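Local coordinates for outer membrane protein Omp121 (PDB 5FQ8) that is an outer-membrane beta-barrel of the TonB-dependent receptor family that binds calcium and probably imports a nutrient together with a partner lipoprotein, at residues V239-N244 against D340-G345; G220-W225 against Q233-Y238; N227-S232 against N350-T355. All blocks are in the same frame, centred on the assembly; numbering follows the deposited sequence.

In the fold
The three contacts lie on the same side of the chain, 33 to 44 Å from its centre, and tie the segment between barrel strands 177-188 and 252-264 to the one between 306-320 and 376-394. Interaction 2 is a strand pair within the first of these. Interaction 3 joins the turn at the tip of that pair to the second, and interaction 1 the stretch that follows it. Two salt bridges connect them: D340 OD2 to K236 NZ, 2.7 Å, and D351 OD2 to K234 NZ, 2.8 Å. The centres of interactions 1 and 2 are about 13 Å apart. A240 lies about 8 Å, side chain to side chain, from E197, a calcium-binding residue, though no ion is bound to it in this chain.

Interaction 1 (V239-N244 against D340-G345)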
ATOM      1  N   VAL B 239       2.440  -7.023 -48.581  1.00 31.88           N
ATOM      2  CA  VAL B 239       1.553  -6.009 -49.129  1.00 30.82           C
ATOM      3  C   VAL B 239       1.098  -5.105 -48.003  1.00 30.15           C
ATOM      4  O   VAL B 239       1.198  -5.447 -46.828  1.00 34.97           O
ATOM      5  CB  VAL B 239       0.323  -6.610 -49.841  1.00 31.22           C
ATOM      6  CG1 VAL B 239       0.737  -7.415 -51.039  1.00 39.96           C
ATOM      7  CG2 VAL B 239      -0.461  -7.460 -48.894  1.00 30.99           C
ATOM      8  N   ALA B 240       0.571  -3.951 -48.374  1.00 30.08           N
ATOM      9  CA  ALA B 240       0.090  -3.007 -47.381  1.00 34.99           C
ATOM     10  C   ALA B 240      -1.332  -3.339 -46.959  1.00 44.34           C
ATOM     11  O   ALA B 240      -2.134  -3.849 -47.742  1.00 50.68           O
ATOM     12  CB  ALA B 240       0.136  -1.583 -47.923  1.00 33.07           C
ATOM     13  N   MET B 241      -1.644  -3.038 -45.704  1.00 36.56           N
ATOM     14  CA  MET B 241      -2.983  -3.216 -45.156  1.00 28.69           C
ATOM     15  C   MET B 241      -3.452  -1.864 -44.644  1.00 28.30           C
ATOM     16  O   MET B 241      -3.427  -1.605 -43.434  1.00 30.60           O
ATOM     17  CB  MET B 241      -2.986  -4.267 -44.056  1.00 28.47           C
ATOM     18  CG  MET B 241      -2.545  -5.608 -44.519  1.00 28.89           C
ATOM     19  SD  MET B 241      -3.533  -6.818 -43.707  1.00 30.69           S
ATOM     20  CE  MET B 241      -2.847  -8.342 -44.274  1.00 32.69           C
ATOM     21  N   PRO B 242      -3.915  -0.991 -45.535  1.00 28.52           N
ATOM     22  CA  PRO B 242      -4.122   0.408 -45.152  1.00 28.21           C
ATOM     23  C   PRO B 242      -5.170   0.602 -44.089  1.00 27.84           C
ATOM     24  O   PRO B 242      -5.142   1.611 -43.383  1.00 27.48           O
ATOM     25  CB  PRO B 242      -4.548   1.057 -46.471  1.00 28.65           C
ATOM     26  CG  PRO B 242      -4.069   0.148 -47.519  1.00 29.15           C
ATOM     27  CD  PRO B 242      -4.178  -1.209 -46.960  1.00 29.11           C
ATOM     28  N   ASP B 243      -6.095  -0.330 -43.946  1.00 38.02           N
ATOM     29  CA  ASP B 243      -7.175  -0.198 -42.986  1.00 36.31           C
ATOM     30  C   ASP B 243      -6.861  -0.835 -41.643  1.00 41.13           C
ATOM     31  O   ASP B 243      -7.757  -0.949 -40.804  1.00 42.81           O
ATOM     32  CB  ASP B 243      -8.453  -0.818 -43.552  1.00 40.66           C
ATOM     33  CG  ASP B 243      -9.393   0.209 -44.100  1.00 42.32           C
ATOM     34  OD1 ASP B 243      -8.920   1.328 -44.370  1.00 39.32           O
ATOM     35  OD2 ASP B 243     -10.600  -0.107 -44.247  1.00 38.33           O
ATOM     36  N   ASN B 244      -5.618  -1.236 -41.402  1.00 41.10           N
ATOM     37  CA  ASN B 244      -5.374  -2.125 -40.275  1.00 26.94           C
ATOM     38  C   ASN B 244      -5.646  -1.436 -38.949  1.00 26.45           C
ATOM     39  O   ASN B 244      -6.334  -1.991 -38.091  1.00 26.32           O
ATOM     40  CB  ASN B 244      -3.960  -2.683 -40.341  1.00 26.98           C
ATOM     41  CG  ASN B 244      -2.917  -1.623 -40.313  1.00 26.78           C
ATOM     42  OD1 ASN B 244      -3.228  -0.444 -40.344  1.00 26.63           O
ATOM     43  ND2 ASN B 244      -1.660  -2.032 -40.249  1.00 26.80           N
ATOM     44  N   ASP B 340       2.138  -3.396 -42.928  1.00 27.97           N
ATOM     45  CA  ASP B 340       1.711  -4.616 -43.595  1.00 28.40           C
ATOM     46  C   ASP B 340       1.079  -5.632 -42.659  1.00 28.25           C
ATOM     47  O   ASP B 340       0.584  -6.654 -43.133  1.00 28.62           O
ATOM     48  CB  ASP B 340       2.902  -5.263 -44.293  1.00 33.40           C
ATOM     49  CG  ASP B 340       4.018  -5.578 -43.335  1.00 32.90           C
ATOM     50  OD1 ASP B 340       4.646  -4.630 -42.819  1.00 28.29           O
ATOM     51  OD2 ASP B 340       4.266  -6.776 -43.104  1.00 42.52           O
ATOM     52  N   ILE B 341       1.086  -5.379 -41.357  1.00 27.76           N
ATOM     53  CA  ILE B 341       0.700  -6.358 -40.350  1.00 27.63           C
ATOM     54  C   ILE B 341      -0.779  -6.210 -40.038  1.00 27.49           C
ATOM     55  O   ILE B 341      -1.282  -5.096 -39.872  1.00 33.99           O
ATOM     56  CB  ILE B 341       1.545  -6.188 -39.080  1.00 27.23           C
ATOM     57  CG1 ILE B 341       3.015  -6.441 -39.392  1.00 27.44           C
ATOM     58  CG2 ILE B 341       1.067  -7.141 -38.012  1.00 27.11           C
ATOM     59  CD1 ILE B 341       3.266  -7.764 -40.031  1.00 27.94           C
ATOM     60  N   SER B 342      -1.478  -7.332 -39.960  1.00 27.71           N
ATOM     61  CA  SER B 342      -2.907  -7.329 -39.669  1.00 31.63           C
ATOM     62  C   SER B 342      -3.125  -7.239 -38.167  1.00 36.94           C
ATOM     63  O   SER B 342      -2.874  -8.205 -37.444  1.00 43.15           O
ATOM     64  CB  SER B 342      -3.552  -8.588 -40.231  1.00 34.02           C
ATOM     65  OG  SER B 342      -4.916  -8.666 -39.878  1.00 36.54           O
ATOM     66  N   ILE B 343      -3.630  -6.098 -37.703  1.00 26.82           N
ATOM     67  CA  ILE B 343      -3.846  -5.899 -36.274  1.00 26.40           C
ATOM     68  C   ILE B 343      -4.993  -6.765 -35.764  1.00 26.51           C
ATOM     69  O   ILE B 343      -4.873  -7.421 -34.728  1.00 26.39           O
ATOM     70  CB  ILE B 343      -4.105  -4.419 -35.970  1.00 26.04           C
ATOM     71  CG1 ILE B 343      -2.879  -3.603 -36.275  1.00 25.93           C
ATOM     72  CG2 ILE B 343      -4.442  -4.228 -34.532  1.00 25.66           C
ATOM     73  CD1 ILE B 343      -3.042  -2.199 -35.843  1.00 25.59           C
ATOM     74  N   ILE B 344      -6.137  -6.764 -36.455  1.00 30.84           N
ATOM     75  CA  ILE B 344      -7.255  -7.546 -35.948  1.00 26.90           C
ATOM     76  C   ILE B 344      -6.961  -9.026 -36.016  1.00 27.26           C
ATOM     77  O   ILE B 344      -7.719  -9.834 -35.471  1.00 27.40           O
ATOM     78  CB  ILE B 344      -8.557  -7.244 -36.704  1.00 27.15           C
ATOM     79  CG1 ILE B 344      -8.411  -7.643 -38.165  1.00 27.63           C
ATOM     80  CG2 ILE B 344      -8.950  -5.812 -36.526  1.00 26.82           C
ATOM     81  CD1 ILE B 344      -9.581  -7.285 -38.975  1.00 27.91           C
ATOM     82  N   GLY B 345      -5.896  -9.410 -36.692  1.00 40.47           N
ATOM     83  CA  GLY B 345      -5.480 -10.793 -36.619  1.00 49.18           C
ATOM     84  C   GLY B 345      -4.700 -11.162 -35.386  1.00 39.87           C
ATOM     85  O   GLY B 345      -4.233 -12.299 -35.288  1.00 42.20           O
TER
HETATM   86  O   HOH W   1      -6.174  -4.775 -38.731  1.00 21.29           O
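The amide of N244 meets I341 at its edge. ND2 donates to I341 O at 3.1 Å with an N-H...O angle of 169°. The acceptor lies almost in the amide plane, and the donor lies in the carbonyl plane. The other end of the amide is fixed too, since OD1 accepts from R339 NH1; this double hold should stop the group from flipping. The carboxylate of D340 turns away from 239-244, and only CB faces V239 O. The CG of D340 sits between the backbone N and the carbonyl carbon (chi1 58°), and the oxygens go to K236 NZ as a salt bridge and to M200 N. A type I beta turn runs from M241 to N244, closed by N244 N to M241 O at 3.0 Å. It lies in a long inter-strand loop of the receptor barrel, probably extracellular as in other members of the family. M241 reaches across from the start of this turn. Its CG lies 3.6 Å from D340 O, and SD lies 3.9 Å from S342 CB. With an alanine here the thioether and methyl are gone, which is likely to leave a gap beside S342 and less surface against D6 of the BT_2262 lipoprotein chain. S342 OG bonds T5 O of that chain. A water bridges the far end, donating to N244 O at 2.9 Å and accepting from I344 N at 3.0 Å.

Interaction 2 (G220-W225 against Q233-Y238)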
ATOM      1  N   GLY B 220       4.657  -7.608 -52.852  1.00 34.63           N
ATOM      2  CA  GLY B 220       3.745  -8.704 -53.063  1.00 33.29           C
ATOM      3  C   GLY B 220       4.370 -10.058 -52.864  1.00 33.58           C
ATOM      4  O   GLY B 220       3.644 -11.052 -52.792  1.00 33.77           O
ATOM      5  N   SER B 221       5.693 -10.132 -52.777  1.00 33.66           N
ATOM      6  CA  SER B 221       6.367 -11.388 -52.516  1.00 33.94           C
ATOM      7  C   SER B 221       5.983 -11.925 -51.145  1.00 38.67           C
ATOM      8  O   SER B 221       5.522 -11.197 -50.263  1.00 35.52           O
ATOM      9  CB  SER B 221       7.876 -11.198 -52.581  1.00 34.07           C
ATOM     10  OG  SER B 221       8.309 -10.351 -51.537  1.00 33.41           O
ATOM     11  N   MET B 222       6.177 -13.221 -50.969  1.00 33.76           N
ATOM     12  CA  MET B 222       5.923 -13.851 -49.686  1.00 33.38           C
ATOM     13  C   MET B 222       7.184 -13.763 -48.837  1.00 33.10           C
ATOM     14  O   MET B 222       8.246 -14.262 -49.222  1.00 33.54           O
ATOM     15  CB  MET B 222       5.463 -15.294 -49.880  1.00 33.90           C
ATOM     16  CG  MET B 222       4.091 -15.394 -50.514  1.00 34.12           C
ATOM     17  SD  MET B 222       2.971 -16.448 -49.613  1.00 34.04           S
ATOM     18  CE  MET B 222       1.408 -15.961 -50.268  1.00 37.14           C
ATOM     19  N   GLN B 223       7.071 -13.097 -47.702  1.00 32.42           N
ATOM     20  CA  GLN B 223       8.151 -12.988 -46.740  1.00 32.26           C
ATOM     21  C   GLN B 223       7.685 -13.507 -45.387  1.00 31.70           C
ATOM     22  O   GLN B 223       6.507 -13.790 -45.167  1.00 31.59           O
ATOM     23  CB  GLN B 223       8.631 -11.541 -46.630  1.00 36.82           C
ATOM     24  CG  GLN B 223       8.980 -10.914 -47.956  1.00 38.71           C
ATOM     25  CD  GLN B 223      10.335 -11.339 -48.478  1.00 36.58           C
ATOM     26  OE1 GLN B 223      11.225 -11.676 -47.715  1.00 36.98           O
ATOM     27  NE2 GLN B 223      10.490 -11.339 -49.786  1.00 33.20           N
ATOM     28  N   LEU B 224       8.631 -13.659 -44.482  1.00 31.52           N
ATOM     29  CA  LEU B 224       8.294 -14.089 -43.145  1.00 31.14           C
ATOM     30  C   LEU B 224       7.925 -12.883 -42.297  1.00 30.43           C
ATOM     31  O   LEU B 224       8.086 -11.732 -42.704  1.00 30.24           O
ATOM     32  CB  LEU B 224       9.460 -14.851 -42.539  1.00 31.32           C
ATOM     33  CG  LEU B 224       9.842 -16.103 -43.306  1.00 32.06           C
ATOM     34  CD1 LEU B 224      11.155 -16.662 -42.813  1.00 32.27           C
ATOM     35  CD2 LEU B 224       8.747 -17.098 -43.111  1.00 32.21           C
ATOM     36  N   TRP B 225       7.400 -13.159 -41.115  1.00 33.11           N
ATOM     37  CA  TRP B 225       7.214 -12.109 -40.132  1.00 34.51           C
ATOM     38  C   TRP B 225       6.973 -12.753 -38.774  1.00 33.05           C
ATOM     39  O   TRP B 225       6.646 -13.937 -38.674  1.00 33.11           O
ATOM     40  CB  TRP B 225       6.065 -11.171 -40.519  1.00 49.74           C
ATOM     41  CG  TRP B 225       4.722 -11.775 -40.434  1.00 33.15           C
ATOM     42  CD1 TRP B 225       4.152 -12.639 -41.304  1.00 31.77           C
ATOM     43  CD2 TRP B 225       3.770 -11.545 -39.415  1.00 33.44           C
ATOM     44  NE1 TRP B 225       2.901 -12.975 -40.886  1.00 31.58           N
ATOM     45  CE2 TRP B 225       2.641 -12.308 -39.721  1.00 35.77           C
ATOM     46  CE3 TRP B 225       3.764 -10.769 -38.258  1.00 29.59           C
ATOM     47  CZ2 TRP B 225       1.521 -12.321 -38.913  1.00 30.68           C
ATOM     48  CZ3 TRP B 225       2.650 -10.781 -37.463  1.00 29.14           C
ATOM     49  CH2 TRP B 225       1.548 -11.548 -37.790  1.00 29.45           C
ATOM     50  N   GLN B 233       6.760 -20.519 -38.268  1.00 34.64           N
ATOM     51  CA  GLN B 233       6.680 -19.073 -38.365  1.00 32.97           C
ATOM     52  C   GLN B 233       5.594 -18.717 -39.367  1.00 31.30           C
ATOM     53  O   GLN B 233       5.247 -19.515 -40.239  1.00 31.86           O
ATOM     54  CB  GLN B 233       8.032 -18.500 -38.772  1.00 31.25           C
ATOM     55  CG  GLN B 233       8.192 -17.023 -38.614  1.00 30.67           C
ATOM     56  CD  GLN B 233       9.539 -16.583 -39.098  1.00 30.81           C
ATOM     57  OE1 GLN B 233      10.279 -17.375 -39.667  1.00 31.37           O
ATOM     58  NE2 GLN B 233       9.881 -15.327 -38.866  1.00 30.35           N
ATOM     59  N   LYS B 234       5.043 -17.516 -39.235  1.00 30.76           N
ATOM     60  CA  LYS B 234       4.011 -17.082 -40.166  1.00 34.53           C
ATOM     61  C   LYS B 234       4.629 -16.478 -41.419  1.00 31.04           C
ATOM     62  O   LYS B 234       5.692 -15.856 -41.382  1.00 30.88           O
ATOM     63  CB  LYS B 234       3.059 -16.078 -39.517  1.00 39.61           C
ATOM     64  CG  LYS B 234       1.931 -16.724 -38.744  1.00 36.23           C
ATOM     65  CD  LYS B 234       1.032 -15.699 -38.098  1.00 34.97           C
ATOM     66  CE  LYS B 234      -0.110 -16.349 -37.351  1.00 40.73           C
ATOM     67  NZ  LYS B 234      -1.080 -15.343 -36.851  1.00 29.12           N
ATOM     68  N   LEU B 235       3.928 -16.660 -42.534  1.00 31.43           N
ATOM     69  CA  LEU B 235       4.389 -16.306 -43.868  1.00 31.80           C
ATOM     70  C   LEU B 235       3.223 -15.695 -44.622  1.00 31.80           C
ATOM     71  O   LEU B 235       2.156 -16.304 -44.696  1.00 37.73           O
ATOM     72  CB  LEU B 235       4.905 -17.544 -44.593  1.00 32.55           C
ATOM     73  CG  LEU B 235       5.378 -17.415 -46.022  1.00 33.07           C
ATOM     74  CD1 LEU B 235       6.707 -16.743 -46.025  1.00 32.94           C
ATOM     75  CD2 LEU B 235       5.491 -18.789 -46.599  1.00 33.83           C
ATOM     76  N   LYS B 236       3.424 -14.506 -45.177  1.00 31.61           N
ATOM     77  CA  LYS B 236       2.340 -13.713 -45.728  1.00 31.51           C
ATOM     78  C   LYS B 236       2.866 -12.908 -46.903  1.00 41.06           C
ATOM     79  O   LYS B 236       4.065 -12.627 -46.982  1.00 32.57           O
ATOM     80  CB  LYS B 236       1.748 -12.777 -44.670  1.00 30.80           C
ATOM     81  CG  LYS B 236       2.340 -11.405 -44.642  1.00 30.40           C
ATOM     82  CD  LYS B 236       1.707 -10.603 -43.537  1.00 29.76           C
ATOM     83  CE  LYS B 236       2.140  -9.157 -43.595  1.00 29.41           C
ATOM     84  NZ  LYS B 236       3.313  -8.930 -44.504  1.00 29.74           N
ATOM     85  N   PRO B 237       1.997 -12.508 -47.824  1.00 31.95           N
ATOM     86  CA  PRO B 237       2.443 -11.652 -48.919  1.00 32.16           C
ATOM     87  C   PRO B 237       2.780 -10.262 -48.413  1.00 31.58           C
ATOM     88  O   PRO B 237       2.059  -9.681 -47.599  1.00 31.06           O
ATOM     89  CB  PRO B 237       1.237 -11.628 -49.863  1.00 35.08           C
ATOM     90  CG  PRO B 237       0.358 -12.732 -49.419  1.00 32.64           C
ATOM     91  CD  PRO B 237       0.579 -12.868 -47.967  1.00 32.08           C
ATOM     92  N   TYR B 238       3.887  -9.727 -48.915  1.00 31.70           N
ATOM     93  CA  TYR B 238       4.399  -8.437 -48.462  1.00 32.49           C
ATOM     94  C   TYR B 238       3.604  -7.330 -49.151  1.00 34.98           C
ATOM     95  O   TYR B 238       3.999  -6.772 -50.173  1.00 36.61           O
ATOM     96  CB  TYR B 238       5.893  -8.351 -48.742  1.00 33.27           C
ATOM     97  CG  TYR B 238       6.597  -7.238 -48.019  1.00 31.23           C
ATOM     98  CD1 TYR B 238       6.360  -7.004 -46.676  1.00 32.48           C
ATOM     99  CD2 TYR B 238       7.511  -6.434 -48.673  1.00 32.42           C
ATOM    100  CE1 TYR B 238       6.996  -5.997 -46.009  1.00 35.64           C
ATOM    101  CE2 TYR B 238       8.156  -5.421 -48.010  1.00 37.34           C
ATOM    102  CZ  TYR B 238       7.889  -5.211 -46.675  1.00 34.02           C
ATOM    103  OH  TYR B 238       8.508  -4.215 -45.979  1.00 29.76           O
TER
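The indole of W225 packs closely on two lysine chains of 233-238, all three residues buried. K236 CD lies over one face, 4.1 Å from the centroid of the five-membered ring. K234 runs alongside with its chain extended, and its CD meets W225 CZ2 at 3.5 Å. In the backbone, Q223 and K236 form an antiparallel hydrogen-bonded pair, with Q223 N to K236 O at 3.1 Å and K236 N to Q223 O at 3.2 Å. Strand 222-225 is an outer strand, within this chain, of a three-stranded antiparallel sheet, and Q233 to L235 also pair with a strand of the BT_2262 chain.

M222, P237, L224 and L235 occupy the other face. L224 CD2 touches L235 CD1 at 3.6 Å. M222, at the exposed end, still lays its CE against P237 CG at 3.5 Å. Also exposed, G220 donates from N to Y238 O at 2.9 Å, from 37° above the carbonyl plane.

W225 NE1 bonds S9 OG of the lipoprotein chain. With the lysine methylenes against the indole and the ammonium ends met by D340 and D351, the lysines are probably held in rotation and tie the sheet to the 340-355 loop.

Interaction 3 (N227-S232 against N350-T355); sequences NVYNNS and NDPFNT
The carbonyl oxygen of Y229 is gripped twice by S232, and both residues also touch F353. S232 OG donates to Y229 O at 2.6 Å, nearly in line with the C=O bond, and S232 N donates to it at 2.9 Å. In return Y229 N donates to S232 O at 2.8 Å. These bonds close a type I' beta turn, with N230 and N231 at its two central positions, both with positive phi. It makes a tight two-residue beta hairpin between the weakly bonded strand at about 227-229 and strand 232-237.

F353 and P352 come up to this hairpin from a short 3-10 segment, 352-354. P352 CB sits over the centre of the Y229 ring, 3.4 Å from the centroid and 8° off the normal, as a CH-pi contact. Y229 CG is anti to the backbone N (chi1 167°), which carries the ring out toward the proline. CB of the same tyrosine covers one face of F353, offset toward the rim, 4.3 Å from the centroid. The edge of the F353 ring faces polar atoms instead. N227 O approaches CE1 in the ring plane at 3.6 Å, and S232 OG comes near that plane at CZ, 3.4 Å away. No hydrogen bond crosses between the two segments, so packing and ring contacts join them.

Around it, Y358 meets the Y229 ring edge-to-face, and N227 ND2 bonds N430 OD1. F353 also packs on V11 of the BT_2262 lipoprotein chain, and S232 pairs with a strand of that chain, continuing the sheet across the interface.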
ATOM      1  N   ASN B 227       7.568 -13.780 -34.604  1.00 28.41           N
ATOM      2  CA  ASN B 227       8.466 -14.685 -33.917  1.00 28.64           C
ATOM      3  C   ASN B 227       8.314 -16.097 -34.452  1.00 29.34           C
ATOM      4  O   ASN B 227       7.554 -16.366 -35.385  1.00 29.48           O
ATOM      5  CB  ASN B 227       8.210 -14.647 -32.422  1.00 28.26           C
ATOM      6  CG  ASN B 227       9.052 -13.625 -31.730  1.00 31.32           C
ATOM      7  OD1 ASN B 227      10.261 -13.574 -31.919  1.00 28.06           O
ATOM      8  ND2 ASN B 227       8.422 -12.789 -30.930  1.00 32.70           N
ATOM      9  N   VAL B 228       9.075 -17.010 -33.863  1.00 29.50           N
ATOM     10  CA  VAL B 228       9.068 -18.407 -34.255  1.00 30.12           C
ATOM     11  C   VAL B 228       8.545 -19.207 -33.085  1.00 30.09           C
ATOM     12  O   VAL B 228       9.056 -19.080 -31.973  1.00 51.94           O
ATOM     13  CB  VAL B 228      10.468 -18.891 -34.667  1.00 30.58           C
ATOM     14  CG1 VAL B 228      10.385 -20.300 -35.182  1.00 31.27           C
ATOM     15  CG2 VAL B 228      11.047 -17.990 -35.719  1.00 30.59           C
ATOM     16  N   TYR B 229       7.521 -20.006 -33.322  1.00 30.36           N
ATOM     17  CA  TYR B 229       6.907 -20.810 -32.279  1.00 30.41           C
ATOM     18  C   TYR B 229       6.925 -22.257 -32.727  1.00 36.66           C
ATOM     19  O   TYR B 229       6.380 -22.584 -33.784  1.00 31.47           O
ATOM     20  CB  TYR B 229       5.477 -20.352 -31.989  1.00 30.04           C
ATOM     21  CG  TYR B 229       4.657 -21.308 -31.151  1.00 30.22           C
ATOM     22  CD1 TYR B 229       3.916 -22.321 -31.743  1.00 30.75           C
ATOM     23  CD2 TYR B 229       4.605 -21.181 -29.770  1.00 29.89           C
ATOM     24  CE1 TYR B 229       3.164 -23.187 -30.986  1.00 30.95           C
ATOM     25  CE2 TYR B 229       3.854 -22.038 -29.008  1.00 30.09           C
ATOM     26  CZ  TYR B 229       3.131 -23.042 -29.617  1.00 30.62           C
ATOM     27  OH  TYR B 229       2.378 -23.903 -28.848  1.00 30.86           O
ATOM     28  N   ASN B 230       7.538 -23.112 -31.917  1.00 34.89           N
ATOM     29  CA  ASN B 230       7.548 -24.547 -32.152  1.00 36.17           C
ATOM     30  C   ASN B 230       8.074 -24.852 -33.547  1.00 32.63           C
ATOM     31  O   ASN B 230       7.514 -25.663 -34.286  1.00 33.14           O
ATOM     32  CB  ASN B 230       6.160 -25.141 -31.951  1.00 42.84           C
ATOM     33  CG  ASN B 230       6.195 -26.632 -31.746  1.00 51.05           C
ATOM     34  OD1 ASN B 230       7.122 -27.309 -32.186  1.00 49.28           O
ATOM     35  ND2 ASN B 230       5.190 -27.156 -31.066  1.00 62.02           N
ATOM     36  N   ASN B 231       9.154 -24.159 -33.910  1.00 32.50           N
ATOM     37  CA  ASN B 231       9.843 -24.389 -35.168  1.00 33.00           C
ATOM     38  C   ASN B 231       8.951 -24.037 -36.354  1.00 33.03           C
ATOM     39  O   ASN B 231       9.061 -24.616 -37.436  1.00 33.62           O
ATOM     40  CB  ASN B 231      10.332 -25.834 -35.249  1.00 39.71           C
ATOM     41  CG  ASN B 231      11.607 -25.963 -35.999  1.00 42.36           C
ATOM     42  OD1 ASN B 231      12.392 -25.023 -36.074  1.00 46.15           O
ATOM     43  ND2 ASN B 231      11.834 -27.131 -36.573  1.00 49.27           N
ATOM     44  N   SER B 232       8.051 -23.085 -36.151  1.00 35.17           N
ATOM     45  CA  SER B 232       7.147 -22.639 -37.192  1.00 32.44           C
ATOM     46  C   SER B 232       7.043 -21.129 -37.124  1.00 36.45           C
ATOM     47  O   SER B 232       7.216 -20.530 -36.063  1.00 40.34           O
ATOM     48  CB  SER B 232       5.767 -23.260 -37.042  1.00 32.57           C
ATOM     49  OG  SER B 232       5.037 -22.604 -36.024  1.00 31.95           O
ATOM     50  N   ASN B 350      -5.831 -17.930 -28.694  1.00 32.48           N
ATOM     51  CA  ASN B 350      -5.546 -19.340 -28.898  1.00 32.31           C
ATOM     52  C   ASN B 350      -4.618 -19.565 -30.065  1.00 29.29           C
ATOM     53  O   ASN B 350      -4.287 -20.712 -30.363  1.00 29.81           O
ATOM     54  CB  ASN B 350      -6.831 -20.115 -29.110  1.00 39.74           C
ATOM     55  CG  ASN B 350      -7.562 -20.336 -27.833  1.00 48.71           C
ATOM     56  OD1 ASN B 350      -8.188 -19.426 -27.307  1.00 49.68           O
ATOM     57  ND2 ASN B 350      -7.474 -21.544 -27.303  1.00 56.58           N
ATOM     58  N   ASP B 351      -4.215 -18.498 -30.730  1.00 28.96           N
ATOM     59  CA  ASP B 351      -3.149 -18.509 -31.717  1.00 30.95           C
ATOM     60  C   ASP B 351      -1.838 -18.225 -30.988  1.00 33.12           C
ATOM     61  O   ASP B 351      -1.592 -17.085 -30.570  1.00 30.31           O
ATOM     62  CB  ASP B 351      -3.429 -17.480 -32.805  1.00 35.51           C
ATOM     63  CG  ASP B 351      -2.451 -17.547 -33.942  1.00 35.89           C
ATOM     64  OD1 ASP B 351      -1.647 -18.494 -34.006  1.00 41.04           O
ATOM     65  OD2 ASP B 351      -2.501 -16.645 -34.786  1.00 31.69           O
ATOM     66  N   PRO B 352      -0.988 -19.226 -30.805  1.00 29.16           N
ATOM     67  CA  PRO B 352       0.224 -19.023 -30.007  1.00 28.91           C
ATOM     68  C   PRO B 352       0.999 -17.798 -30.395  1.00 33.45           C
ATOM     69  O   PRO B 352       1.498 -17.090 -29.516  1.00 33.19           O
ATOM     70  CB  PRO B 352       1.027 -20.303 -30.281  1.00 36.43           C
ATOM     71  CG  PRO B 352       0.440 -20.883 -31.515  1.00 29.98           C
ATOM     72  CD  PRO B 352      -0.998 -20.541 -31.449  1.00 29.83           C
ATOM     73  N   PHE B 353       1.061 -17.492 -31.689  1.00 30.49           N
ATOM     74  CA  PHE B 353       1.826 -16.349 -32.152  1.00 28.35           C
ATOM     75  C   PHE B 353       1.318 -15.025 -31.613  1.00 27.76           C
ATOM     76  O   PHE B 353       1.995 -14.014 -31.805  1.00 27.48           O
ATOM     77  CB  PHE B 353       1.814 -16.275 -33.663  1.00 28.66           C
ATOM     78  CG  PHE B 353       2.526 -17.398 -34.341  1.00 29.25           C
ATOM     79  CD1 PHE B 353       3.870 -17.312 -34.607  1.00 29.34           C
ATOM     80  CD2 PHE B 353       1.840 -18.511 -34.764  1.00 29.76           C
ATOM     81  CE1 PHE B 353       4.523 -18.324 -35.255  1.00 29.93           C
ATOM     82  CE2 PHE B 353       2.484 -19.531 -35.415  1.00 30.35           C
ATOM     83  CZ  PHE B 353       3.832 -19.439 -35.664  1.00 30.43           C
ATOM     84  N   ASN B 354       0.150 -14.985 -30.973  1.00 27.60           N
ATOM     85  CA  ASN B 354      -0.344 -13.749 -30.389  1.00 27.08           C
ATOM     86  C   ASN B 354      -0.147 -13.690 -28.894  1.00 26.79           C
ATOM     87  O   ASN B 354      -0.390 -12.637 -28.297  1.00 26.35           O
ATOM     88  CB  ASN B 354      -1.838 -13.555 -30.647  1.00 27.08           C
ATOM     89  CG  ASN B 354      -2.175 -13.447 -32.090  1.00 27.35           C
ATOM     90  OD1 ASN B 354      -1.411 -12.950 -32.892  1.00 27.35           O
ATOM     91  ND2 ASN B 354      -3.342 -13.924 -32.436  1.00 27.62           N
ATOM     92  N   THR B 355       0.241 -14.805 -28.283  1.00 30.42           N
ATOM     93  CA  THR B 355       0.491 -14.837 -26.859  1.00 26.84           C
ATOM     94  C   THR B 355       1.658 -13.906 -26.558  1.00 26.51           C
ATOM     95  O   THR B 355       2.504 -13.682 -27.421  1.00 30.17           O
ATOM     96  CB  THR B 355       0.781 -16.263 -26.417  1.00 27.27           C
TER